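Local coordinates for protein molybdopterin adenylyltransferase (Pyrococcus furiosus, PDB 4LHB) that catalyses the ATP-dependent adenylylation of molybdopterin, releasing diphosphate, a step in the biosynthesis of the molybdenum cofactor, at residues E77-I80 / A81-E84. Numbering follows the deposited sequence.
Sequences EVLI and ALFE
Ala-81, Leu-82, Phe-83 and Glu-84 each donate their backbone N-H to the carbonyl four residues earlier, from Glu-77 to Ile-80, as in a regular alpha-helix. The bond from Leu-82 N to Val-78 O is 2.9 Å long and the straightest, at 173° on the hydrogen. The one from Glu-84 N to Ile-80 O is more bent, at 147°.

Methyl CD1 of Leu-79 lies 4.3 Å from CD2 of Leu-82, a loose apolar contact. The CG of Leu-82 stands anti to its backbone N (chi1 175°) and sits over the rim of one face of the Phe-83 ring. Leu-79 O lies at the edge of the same ring, near the ring plane, 3.4 Å from CD2 of Phe-83. Glu-84 lays its CG against the carbonyl of Ile-80, 3.4 Å from the O. Beyond CG its chain is extended, and the carboxylate passes CG2 of Ile-80 at 4.4 Å from CD. Both carboxylate oxygens are satisfied: OE2 bonds to Tyr-67 OH, and OE1 forms a salt bridge to Lys-87 of a second subunit.

The contact is local, within helix 75-87 of the probable molybdopterin-binding domain. One side of helix 75-87 rests on the parallel part of the sheet: Val-78 and Ala-81 touch Val-71 of strand 64-71 and also reach strand 32-38, at Val-38 and Ile-36 respectively. Leu-79 and Phe-83 instead pack on Phe-83 and Leu-79 of the second subunit, so the helix joins the sheet to a subunit interface of the hexamer.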
loop_
_atom_site.group_PDB
_atom_site.type_symbol
_atom_site.label_atom_id
_atom_site.label_comp_id
_atom_site.label_asym_id
_atom_site.label_seq_id
_atom_site.Cartn_x
_atom_site.Cartn_y
_atom_site.Cartn_z
ATOM N N GLU C 77 1.535 10.368 -21.247
ATOM C CA GLU C 77 0.996 11.612 -21.809
ATOM C C GLU C 77 0.234 12.446 -20.772
ATOM O O GLU C 77 0.439 13.674 -20.683
ATOM C CB GLU C 77 0.117 11.378 -23.052
ATOM C CG GLU C 77 0.904 10.916 -24.293
ATOM C CD GLU C 77 1.997 11.920 -24.688
ATOM O OE1 GLU C 77 1.718 13.124 -24.828
ATOM O OE2 GLU C 77 3.151 11.522 -24.844
ATOM N N VAL C 78 -0.615 11.763 -19.987
ATOM C CA VAL C 78 -1.358 12.396 -18.914
ATOM C C VAL C 78 -0.443 13.054 -17.891
ATOM O O VAL C 78 -0.634 14.229 -17.531
ATOM C CB VAL C 78 -2.227 11.406 -18.179
ATOM C CG1 VAL C 78 -2.687 12.035 -16.862
ATOM C CG2 VAL C 78 -3.378 10.945 -19.077
ATOM N N LEU C 79 0.567 12.323 -17.443
ATOM C CA LEU C 79 1.575 12.897 -16.545
ATOM C C LEU C 79 2.364 14.039 -17.164
ATOM O O LEU C 79 2.641 15.015 -16.491
ATOM C CB LEU C 79 2.493 11.842 -16.004
ATOM C CG LEU C 79 2.084 11.273 -14.622
ATOM C CD1 LEU C 79 0.735 11.690 -14.069
ATOM C CD2 LEU C 79 2.246 9.765 -14.546
ATOM N N ILE C 80 2.712 13.945 -18.446
ATOM C CA ILE C 80 3.465 15.020 -19.092
ATOM C C ILE C 80 2.576 16.281 -19.043
ATOM O O ILE C 80 3.041 17.363 -18.801
ATOM C CB ILE C 80 3.887 14.656 -20.562
ATOM C CG1 ILE C 80 5.185 13.822 -20.602
ATOM C CG2 ILE C 80 4.151 15.876 -21.429
ATOM C CD1 ILE C 80 5.479 13.168 -21.973
ATOM N N ALA C 81 1.297 16.114 -19.291
ATOM C CA ALA C 81 0.374 17.222 -19.309
ATOM C C ALA C 81 0.256 17.840 -17.886
ATOM O O ALA C 81 0.479 19.017 -17.703
ATOM C CB ALA C 81 -0.974 16.770 -19.848
ATOM N N LEU C 82 -0.047 17.022 -16.892
ATOM C CA LEU C 82 -0.205 17.483 -15.537
ATOM C C LEU C 82 0.963 18.362 -15.148
ATOM O O LEU C 82 0.775 19.414 -14.584
ATOM C CB LEU C 82 -0.305 16.279 -14.594
ATOM C CG LEU C 82 -0.348 16.602 -13.111
ATOM C CD1 LEU C 82 -1.542 17.509 -12.865
ATOM C CD2 LEU C 82 -0.400 15.367 -12.219
ATOM N N PHE C 83 2.178 17.959 -15.459
ATOM C CA PHE C 83 3.319 18.724 -14.974
ATOM C C PHE C 83 3.630 19.937 -15.839
ATOM O O PHE C 83 4.266 20.873 -15.379
ATOM C CB PHE C 83 4.511 17.817 -14.657
ATOM C CG PHE C 83 4.305 17.077 -13.367
ATOM C CD1 PHE C 83 4.424 17.733 -12.179
ATOM C CD2 PHE C 83 3.820 15.793 -13.357
ATOM C CE1 PHE C 83 4.134 17.107 -10.982
ATOM C CE2 PHE C 83 3.557 15.143 -12.176
ATOM C CZ PHE C 83 3.693 15.816 -10.971
ATOM N N GLU C 84 3.167 19.944 -17.071
ATOM C CA GLU C 84 3.237 21.154 -17.859
ATOM C C GLU C 84 2.244 22.206 -17.307
ATOM O O GLU C 84 2.583 23.356 -17.190
ATOM C CB GLU C 84 2.930 20.875 -19.333
ATOM C CG GLU C 84 4.101 20.351 -20.137
ATOM C CD GLU C 84 3.796 20.233 -21.629
ATOM O OE1 GLU C 84 4.762 20.283 -22.380
ATOM O OE2 GLU C 84 2.630 20.075 -22.047
#